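Local structure of exodeoxyribonuclease (Neisseria meningitidis, 4B5F) at residues D158-K163 with K214-R219; I4-V9 with C33-K38; A129-L134 with R176-K181. The protein probably cleaves DNA at apurinic or apyrimidinic sites and trims double-stranded DNA from 3' ends, using bound magnesium or manganese ions. All coordinates share one frame; numbering follows the deposited sequence.

Contact 1. Residues D158-K163 with K214-R219. With nucleotides of chain B.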
loop_
_atom_site.group_PDB
_atom_site.type_symbol
_atom_site.label_atom_id
_atom_site.label_comp_id
_atom_site.label_asym_id
_atom_site.label_seq_id
_atom_site.Cartn_x
_atom_site.Cartn_y
_atom_site.Cartn_z
ATOM N N ASP A 158 -13.420 -1.644 -9.903
ATOM C CA ASP A 158 -12.221 -1.071 -9.295
ATOM C C ASP A 158 -11.508 -0.034 -10.158
ATOM O O ASP A 158 -10.466 0.493 -9.769
ATOM C CB ASP A 158 -11.249 -2.182 -8.895
ATOM C CG ASP A 158 -11.810 -3.075 -7.813
ATOM O OD1 ASP A 158 -12.359 -2.537 -6.829
ATOM O OD2 ASP A 158 -11.716 -4.311 -7.954
ATOM N N LEU A 159 -12.064 0.257 -11.331
ATOM C CA LEU A 159 -11.523 1.313 -12.181
ATOM C C LEU A 159 -12.584 1.851 -13.135
ATOM O O LEU A 159 -13.508 1.136 -13.520
ATOM C CB LEU A 159 -10.294 0.827 -12.957
ATOM C CG LEU A 159 -10.509 -0.134 -14.127
ATOM C CD1 LEU A 159 -9.233 -0.260 -14.946
ATOM C CD2 LEU A 159 -10.974 -1.497 -13.637
ATOM N N LYS A 160 -12.443 3.118 -13.510
ATOM C CA LYS A 160 -13.427 3.787 -14.352
ATOM C C LYS A 160 -13.525 3.152 -15.737
ATOM O O LYS A 160 -14.614 2.818 -16.202
ATOM C CB LYS A 160 -13.095 5.276 -14.479
ATOM C CG LYS A 160 -14.039 6.044 -15.395
ATOM C CD LYS A 160 -15.439 6.130 -14.808
ATOM C CE LYS A 160 -15.455 6.993 -13.556
ATOM N NZ LYS A 160 -16.837 7.210 -13.047
ATOM N N ASN A 161 -12.382 2.989 -16.393
ATOM C CA ASN A 161 -12.353 2.427 -17.737
ATOM C C ASN A 161 -11.852 0.988 -17.752
ATOM O O ASN A 161 -10.717 0.723 -18.141
ATOM C CB ASN A 161 -11.492 3.292 -18.657
ATOM C CG ASN A 161 -11.473 2.785 -20.085
ATOM O OD1 ASN A 161 -12.369 2.053 -20.510
ATOM N ND2 ASN A 161 -10.448 3.170 -20.836
ATOM N N TRP A 162 -12.704 0.061 -17.324
ATOM C CA TRP A 162 -12.330 -1.348 -17.292
ATOM C C TRP A 162 -12.312 -1.952 -18.694
ATOM O O TRP A 162 -11.470 -2.793 -19.004
ATOM C CB TRP A 162 -13.262 -2.141 -16.370
ATOM C CG TRP A 162 -14.710 -2.077 -16.750
ATOM C CD1 TRP A 162 -15.623 -1.148 -16.345
ATOM C CD2 TRP A 162 -15.415 -2.987 -17.603
ATOM N NE1 TRP A 162 -16.852 -1.420 -16.895
ATOM C CE2 TRP A 162 -16.751 -2.545 -17.672
ATOM C CE3 TRP A 162 -15.045 -4.131 -18.317
ATOM C CZ2 TRP A 162 -17.718 -3.207 -18.426
ATOM C CZ3 TRP A 162 -16.007 -4.787 -19.064
ATOM C CH2 TRP A 162 -17.328 -4.323 -19.113
ATOM N N LYS A 163 -13.238 -1.508 -19.539
ATOM C CA LYS A 163 -13.337 -2.016 -20.904
ATOM C C LYS A 163 -12.068 -1.771 -21.716
ATOM O O LYS A 163 -11.643 -2.630 -22.486
ATOM C CB LYS A 163 -14.535 -1.392 -21.626
ATOM C CG LYS A 163 -15.889 -1.815 -21.082
ATOM C CD LYS A 163 -17.019 -1.223 -21.910
ATOM C CE LYS A 163 -18.375 -1.698 -21.416
ATOM N NZ LYS A 163 -19.489 -1.169 -22.252
ATOM N N LYS A 214 -12.042 14.308 -13.744
ATOM C CA LYS A 214 -13.176 13.515 -14.204
ATOM C C LYS A 214 -13.379 12.267 -13.348
ATOM O O LYS A 214 -14.300 11.484 -13.582
ATOM C CB LYS A 214 -12.985 13.116 -15.667
ATOM C CG LYS A 214 -12.950 14.289 -16.636
ATOM C CD LYS A 214 -12.540 13.839 -18.031
ATOM C CE LYS A 214 -13.435 12.718 -18.538
ATOM N NZ LYS A 214 -13.055 12.276 -19.910
ATOM N N ASP A 215 -12.513 12.090 -12.355
ATOM C CA ASP A 215 -12.550 10.914 -11.492
ATOM C C ASP A 215 -12.389 9.629 -12.301
ATOM O O ASP A 215 -13.025 8.614 -12.014
ATOM C CB ASP A 215 -13.839 10.872 -10.667
ATOM C CG ASP A 215 -13.778 9.849 -9.545
ATOM O OD1 ASP A 215 -12.665 9.574 -9.047
ATOM O OD2 ASP A 215 -14.841 9.322 -9.156
ATOM N N VAL A 216 -11.539 9.686 -13.321
ATOM C CA VAL A 216 -11.161 8.496 -14.063
ATOM C C VAL A 216 -9.977 7.863 -13.341
ATOM O O VAL A 216 -8.824 8.127 -13.674
ATOM C CB VAL A 216 -10.764 8.835 -15.512
ATOM C CG1 VAL A 216 -10.461 7.564 -16.293
ATOM C CG2 VAL A 216 -11.869 9.631 -16.190
ATOM N N GLY A 217 -10.267 7.041 -12.338
ATOM C CA GLY A 217 -9.219 6.491 -11.497
ATOM C C GLY A 217 -9.221 4.982 -11.357
ATOM O O GLY A 217 -10.061 4.289 -11.934
ATOM N N TRP A 218 -8.261 4.479 -10.587
ATOM C CA TRP A 218 -8.164 3.060 -10.278
ATOM C C TRP A 218 -8.104 2.870 -8.769
ATOM O O TRP A 218 -7.630 3.744 -8.046
ATOM C CB TRP A 218 -6.889 2.453 -10.868
ATOM C CG TRP A 218 -6.705 2.611 -12.345
ATOM C CD1 TRP A 218 -6.995 3.708 -13.102
ATOM C CD2 TRP A 218 -6.174 1.631 -13.245
ATOM N NE1 TRP A 218 -6.677 3.470 -14.419
ATOM C CE2 TRP A 218 -6.173 2.203 -14.530
ATOM C CE3 TRP A 218 -5.701 0.326 -13.082
ATOM C CZ2 TRP A 218 -5.717 1.510 -15.652
ATOM C CZ3 TRP A 218 -5.250 -0.359 -14.197
ATOM C CH2 TRP A 218 -5.261 0.235 -15.465
ATOM N N ARG A 219 -8.573 1.721 -8.297
ATOM C CA ARG A 219 -8.347 1.337 -6.912
ATOM C C ARG A 219 -7.235 0.297 -6.882
ATOM O O ARG A 219 -7.478 -0.889 -7.101
ATOM C CB ARG A 219 -9.619 0.781 -6.270
ATOM C CG ARG A 219 -9.485 0.537 -4.770
ATOM C CD ARG A 219 -10.807 0.121 -4.138
ATOM N NE ARG A 219 -11.218 -1.220 -4.543
ATOM C CZ ARG A 219 -10.858 -2.334 -3.913
ATOM N NH1 ARG A 219 -10.072 -2.271 -2.847
ATOM N NH2 ARG A 219 -11.281 -3.512 -4.347
ATOM P P DT B 9 -9.419 11.742 -20.049
ATOM O OP1 DT B 9 -9.428 13.156 -19.615
ATOM O OP2 DT B 9 -10.564 10.870 -19.713
ATOM O "O5'" DT B 9 -9.199 11.701 -21.633
ATOM C "C5'" DT B 9 -8.066 12.365 -22.177
ATOM C "C4'" DT B 9 -7.928 12.098 -23.664
ATOM O "O4'" DT B 9 -7.659 10.695 -23.892
ATOM C "C3'" DT B 9 -9.157 12.440 -24.503
ATOM O "O3'" DT B 9 -8.796 13.471 -25.418
ATOM C "C2'" DT B 9 -9.526 11.133 -25.210
ATOM C "C1'" DT B 9 -8.223 10.342 -25.134
ATOM N N1 DT B 9 -8.368 8.857 -25.163
ATOM C C2 DT B 9 -7.823 8.155 -26.215
ATOM O O2 DT B 9 -7.231 8.687 -27.136
ATOM N N3 DT B 9 -7.998 6.796 -26.151
ATOM C C4 DT B 9 -8.646 6.086 -25.160
ATOM O O4 DT B 9 -8.752 4.864 -25.194
ATOM C C5 DT B 9 -9.190 6.879 -24.087
ATOM C C7 DT B 9 -9.917 6.213 -22.955
ATOM C C6 DT B 9 -9.027 8.209 -24.137
ATOM P P DA B 8 -6.899 5.589 -17.689
ATOM O OP1 DA B 8 -6.454 5.596 -16.278
ATOM O OP2 DA B 8 -7.933 4.627 -18.127
ATOM O "O5'" DA B 8 -7.392 7.061 -18.068
ATOM C "C5'" DA B 8 -6.579 8.179 -17.721
ATOM C "C4'" DA B 8 -6.640 9.269 -18.780
ATOM O "O4'" DA B 8 -5.907 8.850 -19.960
ATOM C "C3'" DA B 8 -8.036 9.646 -19.260
ATOM O "O3'" DA B 8 -8.086 11.056 -19.470
ATOM C "C2'" DA B 8 -8.194 8.857 -20.559
ATOM C "C1'" DA B 8 -6.763 8.766 -21.084
ATOM N N9 DA B 8 -6.452 7.514 -21.772
ATOM C C8 DA B 8 -6.714 6.247 -21.332
ATOM N N7 DA B 8 -6.312 5.306 -22.155
ATOM C C5 DA B 8 -5.741 6.001 -23.207
ATOM C C6 DA B 8 -5.129 5.578 -24.406
ATOM N N6 DA B 8 -4.986 4.294 -24.751
ATOM N N1 DA B 8 -4.665 6.531 -25.239
ATOM C C2 DA B 8 -4.808 7.816 -24.893
ATOM N N3 DA B 8 -5.365 8.332 -23.798
ATOM C C4 DA B 8 -5.817 7.364 -22.987
HETATM O O HOH W 1 -13.361 -5.414 -6.008
#
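D158 and R219 meet side-on, the guanidinium presenting NE and NH2 to a single carboxylate oxygen. D158 OD1 lies 2.9 Å from R219 NE, within the guanidinium plane, and R219 NH2 bonds the same oxygen. The carboxylate is turned 65° against that plane, and both nitrogens reach OD1 from one face of it. R219 gets there through a bend at chi3 (70°) that folds the guanidinium toward the loop. Water 1 spans the rim of the pair, donating to D158 OD2 at 2.8 Å and accepting a weak bond from R219 NH2. Outside partners reinforce the grip: R193 pairs with D158, D190 with R219, and the N of Q155 bonds OD2.

L159 and W218 lie side by side and point the same way. L159 CD1 sits 3.8 Å from the centre of the W218 six-membered ring, almost straight over it, a CH-pi contact. Backbone bonds flank the pair in a single bridge: R219 N gives to D158 O at 2.7 Å, and K160 N to G217 O at 3.1 Å. At its edge the same indole donates from NE1 to OP1 of DA8 of chain B, 2.8 Å away, while K214 NZ donates to OP2 of DT9 of chain B at 2.9 Å. The chemistry thus implies a phosphate-binding indole packed on one face by L159, on a strand tied to the loop beside a charge-paired arginine.

Contact 2. Residues I4-V9 with C33-K38; sequences IISANV and CVQELK. With nucleotides of chain C.
N8 and E36 cross obliquely, their amide and carboxylate planes 81° apart, and N8 ND2 donates to E36 OE2 at 3.1 Å. The N-H points almost straight at the oxygen, yet the oxygen is approached from well above the carboxylate plane. With CG anti to the backbone N (chi1 -179°), the N8 amide is carried toward E36, and its other end is fixed because OD1 accepts from the backbone N of N10. A weak bond from ND2 to D149 adds a further restraint. E36 is a ligand of magnesium and manganese in this protein, and N8 is a predicted one, so the bond probably joins two parts of the metal site.

Q35 buries as much surface as N8. Its chain bends at chi2 (82°) and turns the amide across toward the neighbouring strand, where NE2 packs over the backbone of A7 and N8 without bonding it. NE2 gives a weak bond to water 2, which lies 2.8 Å from S6 OG, while Q35 OE1 bonds S107.

These residues crown two adjacent parallel strands, linked by a beta-alpha-beta crossover through helix 20-26, in the central sheet of a DNase I-like fold. The ladder alternates between the strands: C33 N to I5 O at 2.7 Å, A7 N to C33 O at 2.8 Å, and Q35 N to A7 O at 3.1 Å. S6, N8, C33 and Q35 share one face; A7 and V34 occupy the other, where F20 of the crossover helix packs.

Beyond the last bridge, V9 N still reaches Q35 O at 3.1 Å. V9 CG1 meets V34 CG1 at 4.1 Å, the two branched side chains meeting at a slant next to F20.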
loop_
_atom_site.group_PDB
_atom_site.type_symbol
_atom_site.label_atom_id
_atom_site.label_comp_id
_atom_site.label_asym_id
_atom_site.label_seq_id
_atom_site.Cartn_x
_atom_site.Cartn_y
_atom_site.Cartn_z
ATOM N N ILE A 4 -5.328 2.831 10.895
ATOM C CA ILE A 4 -4.198 2.571 10.012
ATOM C C ILE A 4 -4.390 3.263 8.666
ATOM O O ILE A 4 -5.452 3.159 8.050
ATOM C CB ILE A 4 -4.003 1.066 9.771
ATOM C CG1 ILE A 4 -3.895 0.323 11.103
ATOM C CG2 ILE A 4 -2.772 0.820 8.910
ATOM C CD1 ILE A 4 -3.817 -1.179 10.958
ATOM N N ILE A 5 -3.358 3.968 8.216
ATOM C CA ILE A 5 -3.410 4.662 6.936
ATOM C C ILE A 5 -2.368 4.114 5.970
ATOM O O ILE A 5 -1.219 3.885 6.346
ATOM C CB ILE A 5 -3.184 6.178 7.102
ATOM C CG1 ILE A 5 -4.272 6.791 7.983
ATOM C CG2 ILE A 5 -3.148 6.864 5.745
ATOM C CD1 ILE A 5 -4.176 8.296 8.110
ATOM N N SER A 6 -2.780 3.900 4.725
ATOM C CA SER A 6 -1.856 3.507 3.669
ATOM C C SER A 6 -1.804 4.609 2.618
ATOM O O SER A 6 -2.813 4.922 1.991
ATOM C CB SER A 6 -2.291 2.188 3.029
ATOM O OG SER A 6 -1.379 1.785 2.023
ATOM N N ALA A 7 -0.628 5.196 2.431
ATOM C CA ALA A 7 -0.488 6.322 1.516
ATOM C C ALA A 7 0.764 6.244 0.651
ATOM O O ALA A 7 1.884 6.299 1.155
ATOM C CB ALA A 7 -0.510 7.634 2.289
ATOM N N ASN A 8 0.562 6.109 -0.656
ATOM C CA ASN A 8 1.648 6.290 -1.610
ATOM C C ASN A 8 1.844 7.787 -1.823
ATOM O O ASN A 8 1.000 8.451 -2.423
ATOM C CB ASN A 8 1.326 5.595 -2.934
ATOM C CG ASN A 8 2.445 5.727 -3.951
ATOM O OD1 ASN A 8 3.035 6.795 -4.107
ATOM N ND2 ASN A 8 2.744 4.636 -4.647
ATOM N N VAL A 9 2.956 8.316 -1.323
ATOM C CA VAL A 9 3.154 9.763 -1.276
ATOM C C VAL A 9 3.787 10.344 -2.538
ATOM O O VAL A 9 3.937 11.560 -2.655
ATOM C CB VAL A 9 3.987 10.183 -0.042
ATOM C CG1 VAL A 9 3.258 9.807 1.238
ATOM C CG2 VAL A 9 5.362 9.539 -0.087
ATOM N N CYS A 33 1.436 3.704 6.842
ATOM C CA CYS A 33 2.320 3.022 5.902
ATOM C C CYS A 33 2.442 3.826 4.612
ATOM O O CYS A 33 1.446 4.071 3.933
ATOM C CB CYS A 33 1.789 1.622 5.593
ATOM S SG CYS A 33 1.628 0.547 7.032
ATOM N N VAL A 34 3.662 4.233 4.277
ATOM C CA VAL A 34 3.887 5.044 3.084
ATOM C C VAL A 34 4.701 4.301 2.027
ATOM O O VAL A 34 5.558 3.476 2.351
ATOM C CB VAL A 34 4.584 6.383 3.420
ATOM C CG1 VAL A 34 3.723 7.207 4.372
ATOM C CG2 VAL A 34 5.957 6.136 4.018
ATOM N N GLN A 35 4.422 4.601 0.762
ATOM C CA GLN A 35 5.146 3.993 -0.349
ATOM C C GLN A 35 5.697 5.057 -1.294
ATOM O O GLN A 35 5.225 6.196 -1.307
ATOM C CB GLN A 35 4.250 3.018 -1.117
ATOM C CG GLN A 35 3.652 1.915 -0.258
ATOM C CD GLN A 35 2.419 2.371 0.500
ATOM O OE1 GLN A 35 2.171 1.938 1.626
ATOM N NE2 GLN A 35 1.634 3.242 -0.120
ATOM N N GLU A 36 6.698 4.674 -2.079
ATOM C CA GLU A 36 7.370 5.590 -2.997
ATOM C C GLU A 36 8.006 6.775 -2.280
ATOM O O GLU A 36 7.645 7.927 -2.522
ATOM C CB GLU A 36 6.417 6.077 -4.091
ATOM C CG GLU A 36 6.054 5.013 -5.111
ATOM C CD GLU A 36 5.256 5.568 -6.275
ATOM O OE1 GLU A 36 5.200 6.807 -6.423
ATOM O OE2 GLU A 36 4.688 4.765 -7.043
ATOM N N LEU A 37 8.958 6.488 -1.397
ATOM C CA LEU A 37 9.720 7.538 -0.741
ATOM C C LEU A 37 10.486 8.340 -1.786
ATOM O O LEU A 37 10.693 9.544 -1.632
ATOM C CB LEU A 37 10.700 6.942 0.273
ATOM C CG LEU A 37 10.105 6.200 1.471
ATOM C CD1 LEU A 37 11.214 5.678 2.375
ATOM C CD2 LEU A 37 9.159 7.103 2.247
ATOM N N LYS A 38 10.892 7.658 -2.853
ATOM C CA LYS A 38 11.725 8.255 -3.891
ATOM C C LYS A 38 12.902 8.993 -3.270
ATOM O O LYS A 38 13.274 10.085 -3.702
ATOM C CB LYS A 38 10.903 9.175 -4.794
ATOM C CG LYS A 38 9.869 8.428 -5.620
ATOM C CD LYS A 38 9.186 9.331 -6.630
ATOM C CE LYS A 38 8.166 8.552 -7.442
ATOM N NZ LYS A 38 7.504 9.399 -8.469
ATOM P P DG C 10 10.291 14.426 -4.918
ATOM O OP1 DG C 10 10.145 13.819 -3.577
ATOM O OP2 DG C 10 10.111 15.883 -5.085
ATOM O "O5'" DG C 10 11.724 14.042 -5.506
ATOM C "C5'" DG C 10 12.068 12.673 -5.629
ATOM C "C4'" DG C 10 13.219 12.508 -6.600
ATOM O "O4'" DG C 10 12.801 12.899 -7.932
ATOM C "C3'" DG C 10 14.457 13.345 -6.279
ATOM O "O3'" DG C 10 15.579 12.481 -6.160
ATOM C "C2'" DG C 10 14.591 14.285 -7.475
ATOM C "C1'" DG C 10 13.936 13.448 -8.563
ATOM N N9 DG C 10 13.537 14.211 -9.737
ATOM C C8 DG C 10 12.840 15.396 -9.780
ATOM N N7 DG C 10 12.639 15.831 -10.993
ATOM C C5 DG C 10 13.239 14.873 -11.804
ATOM C C6 DG C 10 13.347 14.801 -13.214
ATOM O O6 DG C 10 12.916 15.597 -14.059
ATOM N N1 DG C 10 14.036 13.660 -13.620
ATOM C C2 DG C 10 14.558 12.710 -12.774
ATOM N N2 DG C 10 15.193 11.677 -13.348
ATOM N N3 DG C 10 14.465 12.768 -11.453
ATOM C C4 DG C 10 13.796 13.872 -11.044
HETATM O O HOH W 2 -1.168 3.181 -0.352
#

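Contact 3. Residues A129-L134 with R176-K181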
loop_
_atom_site.group_PDB
_atom_site.type_symbol
_atom_site.label_atom_id
_atom_site.label_comp_id
_atom_site.label_asym_id
_atom_site.label_seq_id
_atom_site.Cartn_x
_atom_site.Cartn_y
_atom_site.Cartn_z
ATOM N N ALA A 129 6.923 -14.737 -5.952
ATOM C CA ALA A 129 7.731 -14.795 -4.738
ATOM C C ALA A 129 6.989 -14.279 -3.508
ATOM O O ALA A 129 7.343 -14.606 -2.378
ATOM C CB ALA A 129 9.024 -14.018 -4.940
ATOM N N PHE A 130 5.962 -13.469 -3.734
ATOM C CA PHE A 130 5.245 -12.823 -2.645
ATOM C C PHE A 130 4.024 -13.637 -2.239
ATOM O O PHE A 130 3.618 -13.617 -1.079
ATOM C CB PHE A 130 4.840 -11.403 -3.046
ATOM C CG PHE A 130 4.204 -10.614 -1.936
ATOM C CD1 PHE A 130 4.872 -10.414 -0.738
ATOM C CD2 PHE A 130 2.947 -10.054 -2.098
ATOM C CE1 PHE A 130 4.292 -9.684 0.283
ATOM C CE2 PHE A 130 2.363 -9.322 -1.080
ATOM C CZ PHE A 130 3.036 -9.137 0.110
ATOM N N TYR A 131 3.447 -14.354 -3.196
ATOM C CA TYR A 131 2.281 -15.188 -2.923
ATOM C C TYR A 131 2.523 -16.170 -1.770
ATOM O O TYR A 131 1.708 -16.261 -0.853
ATOM C CB TYR A 131 1.842 -15.935 -4.184
ATOM C CG TYR A 131 0.510 -16.638 -4.051
ATOM C CD1 TYR A 131 -0.682 -15.939 -4.190
ATOM C CD2 TYR A 131 0.443 -18.002 -3.794
ATOM C CE1 TYR A 131 -1.903 -16.576 -4.073
ATOM C CE2 TYR A 131 -0.772 -18.648 -3.676
ATOM C CZ TYR A 131 -1.942 -17.930 -3.816
ATOM O OH TYR A 131 -3.156 -18.568 -3.701
ATOM N N PRO A 132 3.645 -16.908 -1.811
ATOM C CA PRO A 132 3.932 -17.858 -0.729
ATOM C C PRO A 132 4.140 -17.157 0.609
ATOM O O PRO A 132 3.909 -17.758 1.657
ATOM C CB PRO A 132 5.228 -18.534 -1.189
ATOM C CG PRO A 132 5.848 -17.568 -2.136
ATOM C CD PRO A 132 4.701 -16.913 -2.838
ATOM N N MET A 133 4.572 -15.899 0.570
ATOM C CA MET A 133 4.745 -15.118 1.790
ATOM C C MET A 133 3.393 -14.754 2.389
ATOM O O MET A 133 3.233 -14.723 3.609
ATOM C CB MET A 133 5.552 -13.849 1.512
ATOM C CG MET A 133 6.992 -14.101 1.107
ATOM S SD MET A 133 7.906 -12.567 0.854
ATOM C CE MET A 133 7.745 -11.806 2.468
ATOM N N LEU A 134 2.425 -14.478 1.523
ATOM C CA LEU A 134 1.068 -14.167 1.955
ATOM C C LEU A 134 0.391 -15.406 2.524
ATOM O O LEU A 134 -0.411 -15.313 3.453
ATOM C CB LEU A 134 0.246 -13.607 0.792
ATOM C CG LEU A 134 0.577 -12.184 0.339
ATOM C CD1 LEU A 134 -0.142 -11.843 -0.959
ATOM C CD2 LEU A 134 0.223 -11.188 1.431
ATOM N N ARG A 176 -5.448 -9.831 -12.299
ATOM C CA ARG A 176 -6.736 -9.863 -11.619
ATOM C C ARG A 176 -6.946 -11.226 -10.976
ATOM O O ARG A 176 -7.446 -11.330 -9.857
ATOM C CB ARG A 176 -7.867 -9.571 -12.605
ATOM C CG ARG A 176 -7.747 -8.230 -13.311
ATOM C CD ARG A 176 -8.811 -8.082 -14.386
ATOM N NE ARG A 176 -10.161 -8.182 -13.839
ATOM C CZ ARG A 176 -11.262 -8.224 -14.581
ATOM N NH1 ARG A 176 -11.172 -8.177 -15.903
ATOM N NH2 ARG A 176 -12.453 -8.316 -14.005
ATOM N N GLU A 177 -6.551 -12.272 -11.696
ATOM C CA GLU A 177 -6.687 -13.638 -11.210
ATOM C C GLU A 177 -5.792 -13.872 -9.999
ATOM O O GLU A 177 -6.157 -14.604 -9.082
ATOM C CB GLU A 177 -6.353 -14.636 -12.319
ATOM C CG GLU A 177 -6.516 -16.092 -11.914
ATOM C CD GLU A 177 -6.230 -17.049 -13.055
ATOM O OE1 GLU A 177 -5.953 -16.575 -14.177
ATOM O OE2 GLU A 177 -6.281 -18.277 -12.829
ATOM N N TRP A 178 -4.620 -13.245 -9.999
ATOM C CA TRP A 178 -3.699 -13.360 -8.874
ATOM C C TRP A 178 -4.296 -12.743 -7.609
ATOM O O TRP A 178 -4.279 -13.356 -6.540
ATOM C CB TRP A 178 -2.355 -12.709 -9.203
ATOM C CG TRP A 178 -1.306 -12.945 -8.156
ATOM C CD1 TRP A 178 -0.489 -14.033 -8.047
ATOM C CD2 TRP A 178 -0.962 -12.073 -7.072
ATOM N NE1 TRP A 178 0.342 -13.892 -6.962
ATOM C CE2 TRP A 178 0.074 -12.700 -6.348
ATOM C CE3 TRP A 178 -1.426 -10.826 -6.645
ATOM C CZ2 TRP A 178 0.650 -12.119 -5.219
ATOM C CZ3 TRP A 178 -0.850 -10.252 -5.525
ATOM C CH2 TRP A 178 0.176 -10.898 -4.824
ATOM N N ILE A 179 -4.823 -11.527 -7.733
ATOM C CA ILE A 179 -5.487 -10.882 -6.602
ATOM C C ILE A 179 -6.624 -11.759 -6.089
ATOM O O ILE A 179 -6.792 -11.942 -4.880
ATOM C CB ILE A 179 -6.045 -9.496 -6.979
ATOM C CG1 ILE A 179 -4.902 -8.516 -7.248
ATOM C CG2 ILE A 179 -6.938 -8.962 -5.869
ATOM C CD1 ILE A 179 -4.066 -8.202 -6.027
ATOM N N GLY A 180 -7.400 -12.305 -7.020
ATOM C CA GLY A 180 -8.503 -13.184 -6.680
ATOM C C GLY A 180 -8.054 -14.388 -5.874
ATOM O O GLY A 180 -8.763 -14.842 -4.977
ATOM N N LYS A 181 -6.872 -14.908 -6.196
ATOM C CA LYS A 181 -6.314 -16.045 -5.472
ATOM C C LYS A 181 -5.910 -15.641 -4.060
ATOM O O LYS A 181 -6.151 -16.374 -3.102
ATOM C CB LYS A 181 -5.109 -16.625 -6.216
ATOM C CG LYS A 181 -5.442 -17.241 -7.564
ATOM C CD LYS A 181 -4.194 -17.793 -8.236
ATOM C CE LYS A 181 -4.486 -18.261 -9.653
ATOM N NZ LYS A 181 -5.528 -19.323 -9.689
#
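The carbonyl oxygen of F130, a residue whose ring meets W178 across the contact, accepts from L134 N at 3.0 Å and more weakly from M133 N. This doubled grip lies at a kink, where P132 has no N-H to give and M133 N misses the usual i-4 bond, making only the weak one to F130 O. The effect is local to helix 117-139; segments 129-134 and 176-181 run 16° apart in direction.

The short segments' axes are 11.7 Å apart, and large side chains fill the interval. W178 carries much of the contact: its chi1 of -173° swings the ring away from its own backbone N, and the indole extends toward the facing helix and slides past Y131, which points the opposite way. Their rings form an offset edge-to-face pair, the edge of Y131 directed at the face of the indole's five-membered ring, with planes 61° apart. Y131 CD1 comes to 3.6 Å from W178 NE1.

At the far corner of the indole, W178 CH2 meets two residues one turn apart, touching F130 CD2 at 4.0 Å and L134 CD1 at a like distance. F130 CD2 arrives in the plane of the indole, at its edge. Further along, Y131 crosses K181 at about a right angle and sets OH 3.7 Å from K181 CB, while the lysine's amine turns back to a weak salt bridge with E177.

W178 NE1 gives a weak hydrogen bond to the carbonyl of L127 in the opposite helix. The chemistry therefore implies cohesion between the helices that rests mainly on aromatic and apolar surfaces.

In the fold
The three contacts sit at the corners of a nearly equilateral triangle, their centres 21 to 22 Å apart, and none touches another. Contact 2 comes first along the chain and is complete before the others begin; the segments of contacts 1 and 3 then alternate, interlacing the second half of the chain. Contact 2 belongs to the six-stranded sheet, contact 1 to the start of strand 217-225 in the other sheet, and contact 3 to helices 117-139 and 173-185, the former packing on strand 95-100 of that second sheet. Contacts 1 and 2 thus place DNA-binding and metal-site residues in one catalytic domain, while contact 3 lies about 11 Å from the nucleic acid at its nearest atom.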